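Local coordinates for protein DnaJ homolog subfamily C member 10 (Mus musculus, PDB 3APQ) that reduces disulfides in the endoplasmic reticulum, serving both correct folding and the degradation of misfolded proteins, and binds the Hsp70 chaperone HSPA5, at residues E81-S84 and Y85-D89; I19-A22 and F23-L26; A151-C154 and G155-R158. One frame throughout, in Å; residues are numbered along the deposited sequence. Where two conformers were deposited one is given.

Contact 1 (E81-S84 and Y85-D89); sequences ESWS and YYRYD
Glu81 CG sits over the centre of the Tyr85 ring, 3.7 Å from its centroid, a CH-pi contact. A second such contact joins residues one helical turn apart: Arg87 runs alongside Trp83, and its CB stands 3.8 Å from the centroid of the indole's six-membered ring, displaced toward the rim. With CG of Trp83 anti to the backbone N (chi1 -176°), the indole swings forward along the helix to meet this chain, while its NE1 is held by the carbonyl of Leu28.

Hydrogen bonds fix the start of the helix. Ser82 OG accepts from Tyr85 N at 3.0 Å, a capping bond. Ahead of the helix, Glu81 N donates to the phenol oxygen of Tyr86 in an almost straight bond (3.1 Å, 175°), which ties the incoming chain to a buried ring.

Backbone bonds carry the helix onward, Arg87 N to Trp83 O at 2.8 Å and Tyr88 N to Ser84 O at 2.9 Å. The whole is a serine N-capped short helix that rests on helix 16-30 of the J domain; before it Glu81 O binds His31 of the His-Pro-Asp motif, and just after it Asp89 reaches Gly125 N and His130 of the thioredoxin domain.

Contact 2 (I19-A22 and F23-L26); sequences IRQA and FKKL
The Phe23 ring has Arg20 O at its edge, near the ring plane, one turn back along helix 16-30. A trans first torsion (chi1 171°) carries the ring outward to helix 41-55, where it stacks with Tyr52; it also meets Tyr86 with the planes at about 90°. The Phe23 CB stays close to its own helix, 3.4 Å from Ile19 O.

Gln21 and Lys24 lie side by side and point the same way. The Gln21 chain folds back at chi2 (-50°), bringing OE1 to 3.6 Å from Lys24 CE. Their nitrogens are joined through a water that accepts from both, at 2.9 Å from Gln21 NE2 and 2.7 Å from Lys24 NZ. Gln21 NE2 also bonds to Asp94, which forms a salt bridge with Arg20; Glu103 is a second acidic partner of that arginine. This is the second helix of the J domain, one of the two long helices that form its antiparallel hairpin. Phe23 and Ile19 face helix 41-55, its partner in that hairpin. Arg20 does both, touching Tyr52 of helix 41-55 and reaching Asp94 and Glu103, much later in the chain.

The backbone repeats the alpha-helical i to i+4 bond. Phe23 N donates to Ile19 O at 3.0 Å and Lys24 N to Arg20 O at 2.8 Å, both nearly straight, while Lys25 N reaches Gln21 O at 3.1 Å. The next bond, from Leu26 N to Ala22 O, is weak at 3.3 Å.

Contact 3 (A151-C154 and G155-R158); sequences AVNC and GDDR
The backbone oxygen of Asn153 is gripped by two amides, Asp156 N at 3.1 Å and Asp157 N at 3.4 Å, both through bent and weak bonds. The same Asp157 N leans weakly on Cys154 O as well, 3.3 Å away, sharing its hydrogen between two carbonyls. Asn153 adds a side-chain bond: extended away from its own N (chi1 178°), the side chain brings OD1 to Gly155 N at 2.8 Å, a short but bent (130°) and weak bond.

The side-chain nitrogen ND2 of Asn153 and the carboxylate of Asp156 are joined by a water, which accepts from ND2 at 3.2 Å and donates to Asp156 OD1 at 2.9 Å.

Arg158 bends at chi2 (-74°) and folds back over the turn, bringing CD to 3.1 Å from Cys154 O and one face of its guanidinium over that carbonyl; NH1 continues to Ser123. Cys154 SG is bonded to Cys161 in helix 158-163, while Asp157 N-caps this helix through Leu160 N. The arrangement is an Asx turn within a weakly closed beta turn, leading from an interior strand of the thioredoxin fold into the following helix and pinned by a disulfide.

Overall arrangement
This chain is the J domain and first thioredoxin domain of a longer protein whose primary reductase domains are thioredoxin domains 3 and 4. Contacts 1 and 2 touch, with centres 12 Å apart; besides their ring contact, Tyr86 O packs 3.5 Å from Lys24 CD. Contact 3 belongs to the thioredoxin domain; its centre is about 16 Å from that of contact 1 and about 18 Å from that of contact 2, and its nearest atoms are about 5 Å from each. Of contact 1, Asp89 lies near, without touching, the redox-active Cys126-Cys129 disulfide. Pro124 links this region to contact 3, since both Asn153 and Asp89 pack on it.

Contact 1 (E81-S84 and Y85-D89)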
ATOM      1  N   GLU A  81      -0.723 -15.934   3.292  1.00 25.30           N
ATOM      2  CA  GLU A  81      -1.573 -15.571   4.404  1.00 23.07           C
ATOM      3  C   GLU A  81      -2.949 -16.210   4.266  1.00 22.26           C
ATOM      4  O   GLU A  81      -3.243 -16.865   3.285  1.00 20.04           O
ATOM      5  CB  GLU A  81      -1.707 -14.044   4.391  1.00 23.92           C
ATOM      6  CG  GLU A  81      -0.343 -13.298   4.488  1.00 26.04           C
ATOM      7  CD  GLU A  81       0.309 -13.420   5.858  1.00 35.33           C
ATOM      8  OE1 GLU A  81      -0.363 -13.691   6.886  1.00 32.91           O
ATOM      9  OE2 GLU A  81       1.542 -13.222   5.912  1.00 40.78           O
ATOM     10  N   SER A  82      -3.788 -15.999   5.266  1.00 20.82           N
ATOM     11  CA  SER A  82      -5.142 -16.532   5.266  1.00 21.22           C
ATOM     12  C   SER A  82      -6.046 -15.857   4.219  1.00 19.22           C
ATOM     13  O   SER A  82      -5.789 -14.715   3.779  1.00 19.17           O
ATOM     14  CB  SER A  82      -5.727 -16.353   6.674  1.00 22.19           C
ATOM     15  OG  SER A  82      -6.010 -14.975   6.914  1.00 20.65           O
ATOM     16  N   TRP A  83      -7.128 -16.541   3.835  1.00 18.26           N
ATOM     17  CA  TRP A  83      -8.121 -15.921   2.963  1.00 17.35           C
ATOM     18  C   TRP A  83      -8.594 -14.592   3.551  1.00 17.52           C
ATOM     19  O   TRP A  83      -8.784 -13.617   2.819  1.00 16.33           O
ATOM     20  CB  TRP A  83      -9.328 -16.824   2.783  1.00 17.96           C
ATOM     21  CG  TRP A  83     -10.369 -16.329   1.823  1.00 15.15           C
ATOM     22  CD1 TRP A  83     -10.432 -16.597   0.474  1.00 15.23           C
ATOM     23  CD2 TRP A  83     -11.530 -15.573   2.146  1.00 17.54           C
ATOM     24  NE1 TRP A  83     -11.549 -15.989  -0.068  1.00 15.49           N
ATOM     25  CE2 TRP A  83     -12.249 -15.376   0.935  1.00 15.06           C
ATOM     26  CE3 TRP A  83     -12.025 -14.989   3.343  1.00 14.58           C
ATOM     27  CZ2 TRP A  83     -13.437 -14.631   0.874  1.00 17.98           C
ATOM     28  CZ3 TRP A  83     -13.221 -14.258   3.268  1.00 18.94           C
ATOM     29  CH2 TRP A  83     -13.889 -14.065   2.047  1.00 17.94           C
ATOM     30  N   SER A  84      -8.841 -14.586   4.848  1.00 18.13           N
ATOM     31  CA  SER A  84      -9.308 -13.395   5.548  1.00 19.55           C
ATOM     32  C   SER A  84      -8.321 -12.222   5.399  1.00 18.81           C
ATOM     33  O   SER A  84      -8.721 -11.073   5.239  1.00 18.48           O
ATOM     34  CB  SER A  84      -9.452 -13.705   7.047  1.00 21.12           C
ATOM     35  OG  SER A  84     -10.112 -12.603   7.618  1.00 28.67           O
ATOM     36  N   TYR A  85      -7.042 -12.519   5.514  1.00 17.94           N
ATOM     37  CA  TYR A  85      -6.029 -11.516   5.254  1.00 16.83           C
ATOM     38  C   TYR A  85      -6.224 -10.898   3.863  1.00 15.81           C
ATOM     39  O   TYR A  85      -6.169  -9.673   3.732  1.00 14.81           O
ATOM     40  CB  TYR A  85      -4.613 -12.124   5.352  1.00 17.33           C
ATOM     41  CG  TYR A  85      -3.505 -11.154   4.958  1.00 17.36           C
ATOM     42  CD1 TYR A  85      -2.874 -10.366   5.914  1.00 21.69           C
ATOM     43  CD2 TYR A  85      -3.093 -11.040   3.621  1.00 20.44           C
ATOM     44  CE1 TYR A  85      -1.862  -9.483   5.554  1.00 23.67           C
ATOM     45  CE2 TYR A  85      -2.084 -10.170   3.251  1.00 21.40           C
ATOM     46  CZ  TYR A  85      -1.496  -9.380   4.220  1.00 24.33           C
ATOM     47  OH  TYR A  85      -0.500  -8.540   3.841  1.00 28.41           O
ATOM     48  N   TYR A  86      -6.430 -11.710   2.813  1.00 15.54           N
ATOM     49  CA  TYR A  86      -6.584 -11.126   1.461  1.00 13.45           C
ATOM     50  C   TYR A  86      -7.912 -10.392   1.333  1.00 15.32           C
ATOM     51  O   TYR A  86      -8.033  -9.407   0.599  1.00 13.92           O
ATOM     52  CB  TYR A  86      -6.420 -12.177   0.353  1.00 14.62           C
ATOM     53  CG  TYR A  86      -5.030 -12.733   0.399  1.00 13.70           C
ATOM     54  CD1 TYR A  86      -3.917 -11.935   0.098  1.00 19.45           C
ATOM     55  CD2 TYR A  86      -4.822 -14.045   0.824  1.00 16.25           C
ATOM     56  CE1 TYR A  86      -2.608 -12.458   0.194  1.00 18.16           C
ATOM     57  CE2 TYR A  86      -3.532 -14.572   0.908  1.00 16.90           C
ATOM     58  CZ  TYR A  86      -2.438 -13.767   0.622  1.00 20.45           C
ATOM     59  OH  TYR A  86      -1.200 -14.334   0.726  1.00 19.94           O
ATOM     60  N   ARG A  87      -8.922 -10.877   2.056  1.00 13.66           N
ATOM     61  CA  ARG A  87     -10.236 -10.304   1.883  1.00 15.50           C
ATOM     62  C   ARG A  87     -10.307  -8.947   2.539  1.00 16.01           C
ATOM     63  O   ARG A  87     -10.928  -8.058   2.006  1.00 17.42           O
ATOM     64  CB  ARG A  87     -11.301 -11.267   2.499  1.00 14.98           C
ATOM     65  CG  ARG A  87     -12.755 -10.656   2.487  1.00 18.63           C
ATOM     66  CD  ARG A  87     -13.284 -10.519   1.053  1.00 19.12           C
ATOM     67  NE  ARG A  87     -14.619  -9.880   1.054  1.00 19.42           N
ATOM     68  CZ  ARG A  87     -14.847  -8.605   1.290  1.00 18.08           C
ATOM     69  NH1 ARG A  87     -13.825  -7.771   1.508  1.00 21.12           N
ATOM     70  NH2 ARG A  87     -16.082  -8.119   1.275  1.00 20.82           N
ATOM     71  N   TYR A  88      -9.690  -8.781   3.726  1.00 17.35           N
ATOM     72  CA  TYR A  88      -9.926  -7.584   4.506  1.00 17.48           C
ATOM     73  C   TYR A  88      -8.649  -6.780   4.829  1.00 18.50           C
ATOM     74  O   TYR A  88      -8.777  -5.635   5.248  1.00 18.41           O
ATOM     75  CB  TYR A  88     -10.594  -7.919   5.833  1.00 18.72           C
ATOM     76  CG  TYR A  88     -12.003  -8.476   5.688  1.00 17.28           C
ATOM     77  CD1 TYR A  88     -13.068  -7.647   5.280  1.00 22.26           C
ATOM     78  CD2 TYR A  88     -12.257  -9.802   5.925  1.00 17.10           C
ATOM     79  CE1 TYR A  88     -14.407  -8.171   5.147  1.00 20.44           C
ATOM     80  CE2 TYR A  88     -13.587 -10.359   5.788  1.00 19.57           C
ATOM     81  CZ  TYR A  88     -14.643  -9.517   5.397  1.00 21.67           C
ATOM     82  OH  TYR A  88     -15.938 -10.009   5.256  1.00 20.66           O
ATOM     83  N   ASP A  89      -7.457  -7.369   4.627  1.00 18.22           N
ATOM     84  CA  ASP A  89      -6.222  -6.724   5.155  1.00 18.11           C
ATOM     85  C   ASP A  89      -5.131  -6.521   4.099  1.00 17.16           C
ATOM     86  O   ASP A  89      -3.943  -6.435   4.434  1.00 15.66           O
ATOM     87  CB  ASP A  89      -5.636  -7.535   6.334  1.00 16.23           C
ATOM     88  CG  ASP A  89      -4.818  -6.645   7.312  1.00 20.37           C
ATOM     89  OD1 ASP A  89      -4.882  -5.389   7.275  1.00 22.07           O
ATOM     90  OD2 ASP A  89      -4.082  -7.204   8.113  1.00 23.75           O
TER

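Contact 2 (I19-A22 and F23-L26)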
ATOM      1  N   ILE A  19      -1.504  -4.798 -10.082  1.00 12.59           N
ATOM      2  CA  ILE A  19      -0.957  -6.100  -9.699  1.00 13.03           C
ATOM      3  C   ILE A  19      -1.592  -6.637  -8.397  1.00 13.17           C
ATOM      4  O   ILE A  19      -1.984  -7.828  -8.343  1.00 13.40           O
ATOM      5  CB  ILE A  19       0.586  -6.080  -9.633  1.00 13.35           C
ATOM      6  CG1 ILE A  19       1.152  -5.769 -11.040  1.00 15.68           C
ATOM      7  CG2 ILE A  19       1.153  -7.382  -8.972  1.00 15.55           C
ATOM      8  CD1 ILE A  19       2.606  -5.223 -11.065  1.00 17.26           C
ATOM      9  N   ARG A  20      -1.713  -5.810  -7.351  1.00 14.08           N
ATOM     10  CA  ARG A  20      -2.410  -6.290  -6.141  1.00 12.81           C
ATOM     11  C   ARG A  20      -3.808  -6.698  -6.410  1.00 13.92           C
ATOM     12  O   ARG A  20      -4.259  -7.717  -5.876  1.00 14.80           O
ATOM     13  CB  ARG A  20      -2.473  -5.217  -5.026  1.00 12.76           C
ATOM     14  CG  ARG A  20      -1.116  -4.928  -4.400  1.00 13.34           C
ATOM     15  CD  ARG A  20      -1.242  -4.021  -3.123  1.00 11.28           C
ATOM     16  NE  ARG A  20      -1.688  -2.662  -3.482  1.00 11.70           N
ATOM     17  CZ  ARG A  20      -0.863  -1.663  -3.779  1.00 13.51           C
ATOM     18  NH1 ARG A  20       0.470  -1.872  -3.860  1.00 15.58           N
ATOM     19  NH2 ARG A  20      -1.363  -0.451  -4.012  1.00 13.96           N
ATOM     20  N   GLN A  21      -4.528  -5.885  -7.171  1.00 13.31           N
ATOM     21  CA  GLN A  21      -5.925  -6.172  -7.430  1.00 15.08           C
ATOM     22  C   GLN A  21      -6.082  -7.502  -8.197  1.00 16.25           C
ATOM     23  O   GLN A  21      -7.010  -8.313  -7.888  1.00 17.93           O
ATOM     24  CB  GLN A  21      -6.612  -4.988  -8.069  1.00 15.01           C
ATOM     25  CG  GLN A  21      -6.677  -3.814  -6.980  1.00 19.41           C
ATOM     26  CD  GLN A  21      -7.266  -4.344  -5.618  1.00 25.88           C
ATOM     27  OE1 GLN A  21      -8.415  -4.808  -5.602  1.00 24.35           O
ATOM     28  NE2 GLN A  21      -6.452  -4.349  -4.509  1.00 21.55           N
ATOM     29  N   ALA A  22      -5.166  -7.769  -9.124  1.00 15.07           N
ATOM     30  CA  ALA A  22      -5.327  -8.970  -9.928  1.00 15.65           C
ATOM     31  C   ALA A  22      -5.034 -10.173  -9.052  1.00 15.31           C
ATOM     32  O   ALA A  22      -5.753 -11.160  -9.115  1.00 16.09           O
ATOM     33  CB  ALA A  22      -4.406  -8.963 -11.139  1.00 16.56           C
ATOM     34  N   PHE A  23      -3.940 -10.084  -8.310  1.00 14.91           N
ATOM     35  CA  PHE A  23      -3.545 -11.119  -7.319  1.00 15.62           C
ATOM     36  C   PHE A  23      -4.669 -11.363  -6.299  1.00 17.20           C
ATOM     37  O   PHE A  23      -5.029 -12.513  -6.033  1.00 17.00           O
ATOM     38  CB  PHE A  23      -2.190 -10.745  -6.662  1.00 16.90           C
ATOM     39  CG  PHE A  23      -1.799 -11.615  -5.500  1.00 16.41           C
ATOM     40  CD1 PHE A  23      -1.466 -12.950  -5.680  1.00 23.90           C
ATOM     41  CD2 PHE A  23      -1.831 -11.097  -4.220  1.00 22.24           C
ATOM     42  CE1 PHE A  23      -1.139 -13.770  -4.556  1.00 23.01           C
ATOM     43  CE2 PHE A  23      -1.492 -11.888  -3.094  1.00 24.87           C
ATOM     44  CZ  PHE A  23      -1.156 -13.230  -3.267  1.00 23.93           C
ATOM     45  N   LYS A  24      -5.220 -10.300  -5.705  1.00 15.79           N
ATOM     46  CA  LYS A  24      -6.319 -10.467  -4.744  1.00 17.78           C
ATOM     47  C   LYS A  24      -7.514 -11.246  -5.287  1.00 18.75           C
ATOM     48  O   LYS A  24      -8.058 -12.138  -4.614  1.00 19.13           O
ATOM     49  CB  LYS A  24      -6.785  -9.108  -4.216  1.00 17.12           C
ATOM     50  CG  LYS A  24      -7.862  -9.250  -3.130  1.00 20.83           C
ATOM     51  CD  LYS A  24      -8.197  -7.877  -2.563  1.00 24.64           C
ATOM     52  CE  LYS A  24      -9.390  -7.243  -3.163  1.00 25.28           C
ATOM     53  NZ  LYS A  24      -9.973  -6.285  -2.122  1.00 27.97           N
ATOM     54  N   LYS A  25      -7.915 -10.958  -6.506  1.00 17.68           N
ATOM     55  CA  LYS A  25      -9.029 -11.627  -7.111  1.00 19.89           C
ATOM     56  C   LYS A  25      -8.780 -13.170  -7.220  1.00 19.51           C
ATOM     57  O   LYS A  25      -9.694 -14.006  -6.974  1.00 20.39           O
ATOM     58  CB  LYS A  25      -9.268 -10.965  -8.477  1.00 21.19           C
ATOM     59  CG  LYS A  25     -10.292 -11.648  -9.385  1.00 26.49           C
ATOM     60  CD  LYS A  25     -10.207 -11.023 -10.787  1.00 34.90           C
ATOM     61  CE  LYS A  25     -10.271 -12.074 -11.879  1.00 38.47           C
ATOM     62  NZ  LYS A  25      -9.214 -13.154 -11.748  1.00 40.08           N
ATOM     63  N   LEU A  26      -7.559 -13.508  -7.600  1.00 17.97           N
ATOM     64  CA  LEU A  26      -7.102 -14.873  -7.719  0.70 20.77           C
ATOM     65  C   LEU A  26      -7.164 -15.514  -6.323  1.00 20.42           C
ATOM     66  O   LEU A  26      -7.722 -16.594  -6.133  1.00 21.08           O
ATOM     67  CB  LEU A  26      -5.652 -14.907  -8.294  0.70 20.14           C
ATOM     68  CG  LEU A  26      -5.458 -14.861  -9.811  0.70 21.76           C
ATOM     69  CD1 LEU A  26      -6.317 -13.831 -10.411  0.70 26.19           C
ATOM     70  CD2 LEU A  26      -4.029 -14.658 -10.311  0.70 20.74           C
TER
HETATM   71  O   HOH W   1      -7.878  -4.573  -2.009  1.00 17.15           O

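Contact 3 (A151-C154 and G155-R158)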
ATOM      1  N   ALA A 151      -1.095   6.970   1.810  1.00 10.29           N
ATOM      2  CA  ALA A 151      -1.068   5.856   2.738  1.00 11.08           C
ATOM      3  C   ALA A 151       0.205   5.111   2.457  1.00 12.08           C
ATOM      4  O   ALA A 151       0.621   5.005   1.286  1.00 11.80           O
ATOM      5  CB  ALA A 151      -2.303   4.941   2.499  1.00 13.50           C
ATOM      6  N   VAL A 152       0.864   4.629   3.510  1.00 12.37           N
ATOM      7  CA  VAL A 152       2.059   3.789   3.356  1.00 12.40           C
ATOM      8  C   VAL A 152       1.852   2.476   4.126  1.00 13.94           C
ATOM      9  O   VAL A 152       1.556   2.483   5.322  1.00 15.22           O
ATOM     10  CB  VAL A 152       3.338   4.476   3.836  1.00 12.81           C
ATOM     11  CG1 VAL A 152       4.478   3.453   3.948  1.00 12.38           C
ATOM     12  CG2 VAL A 152       3.784   5.606   2.900  1.00 11.90           C
ATOM     13  N   ASN A 153       2.008   1.350   3.429  1.00 14.50           N
ATOM     14  CA  ASN A 153       1.907   0.050   4.049  1.00 15.48           C
ATOM     15  C   ASN A 153       3.295  -0.315   4.561  1.00 15.11           C
ATOM     16  O   ASN A 153       4.182  -0.797   3.799  1.00 16.69           O
ATOM     17  CB  ASN A 153       1.416  -0.994   3.034  1.00 15.59           C
ATOM     18  CG  ASN A 153       1.326  -2.399   3.626  1.00 19.28           C
ATOM     19  OD1 ASN A 153       1.604  -2.618   4.804  1.00 19.04           O
ATOM     20  ND2 ASN A 153       0.954  -3.369   2.784  1.00 21.27           N
ATOM     21  N   CYS A 154       3.472  -0.115   5.858  1.00 15.97           N
ATOM     22  CA  CYS A 154       4.715  -0.505   6.518  1.00 17.22           C
ATOM     23  C   CYS A 154       4.983  -1.994   6.500  1.00 18.71           C
ATOM     24  O   CYS A 154       6.141  -2.376   6.657  1.00 19.45           O
ATOM     25  CB  CYS A 154       4.808   0.011   7.946  1.00 16.56           C
ATOM     26  SG  CYS A 154       4.665   1.798   8.001  1.00 19.15           S
ATOM     27  N   GLY A 155       3.964  -2.825   6.302  1.00 18.87           N
ATOM     28  CA  GLY A 155       4.229  -4.272   6.116  1.00 21.41           C
ATOM     29  C   GLY A 155       5.072  -4.562   4.916  1.00 22.92           C
ATOM     30  O   GLY A 155       5.931  -5.473   4.923  1.00 25.10           O
ATOM     31  N   ASP A 156       4.874  -3.789   3.868  1.00 23.89           N
ATOM     32  CA  ASP A 156       5.665  -3.943   2.653  1.00 24.88           C
ATOM     33  C   ASP A 156       7.025  -3.229   2.628  1.00 25.21           C
ATOM     34  O   ASP A 156       7.863  -3.566   1.793  1.00 26.04           O
ATOM     35  CB  ASP A 156       4.828  -3.540   1.442  1.00 26.03           C
ATOM     36  CG  ASP A 156       3.859  -4.655   0.992  1.00 28.62           C
ATOM     37  OD1 ASP A 156       3.877  -5.790   1.533  1.00 32.87           O
ATOM     38  OD2 ASP A 156       3.075  -4.375   0.084  1.00 30.65           O
ATOM     39  N   ASP A 157       7.254  -2.239   3.510  1.00 24.29           N
ATOM     40  CA  ASP A 157       8.573  -1.593   3.608  1.00 22.95           C
ATOM     41  C   ASP A 157       8.883  -1.079   5.006  1.00 23.63           C
ATOM     42  O   ASP A 157       8.671   0.099   5.319  1.00 21.90           O
ATOM     43  CB  ASP A 157       8.649  -0.448   2.622  1.00 23.65           C
ATOM     44  CG  ASP A 157      10.091   0.042   2.379  1.00 25.99           C
ATOM     45  OD1 ASP A 157      10.985  -0.188   3.219  1.00 26.20           O
ATOM     46  OD2 ASP A 157      10.302   0.705   1.363  1.00 23.70           O
ATOM     47  N   ARG A 158       9.416  -1.964   5.837  1.00 23.82           N
ATOM     48  CA  ARG A 158       9.594  -1.654   7.253  1.00 25.83           C
ATOM     49  C   ARG A 158      10.611  -0.569   7.424  1.00 25.58           C
ATOM     50  O   ARG A 158      10.481   0.274   8.310  1.00 26.99           O
ATOM     51  CB  ARG A 158      10.036  -2.899   8.031  1.00 26.29           C
ATOM     52  CG  ARG A 158       8.953  -3.966   8.028  1.00 29.73           C
ATOM     53  CD  ARG A 158       7.820  -3.625   8.935  1.00 30.14           C
ATOM     54  NE  ARG A 158       6.762  -4.653   8.902  1.00 32.76           N
ATOM     55  CZ  ARG A 158       5.574  -4.517   9.476  1.00 32.94           C
ATOM     56  NH1 ARG A 158       5.266  -3.404  10.120  1.00 33.65           N
ATOM     57  NH2 ARG A 158       4.673  -5.491   9.383  1.00 35.33           N
TER
HETATM   58  O   HOH W   2       2.197  -6.153   3.821  1.00 35.49           O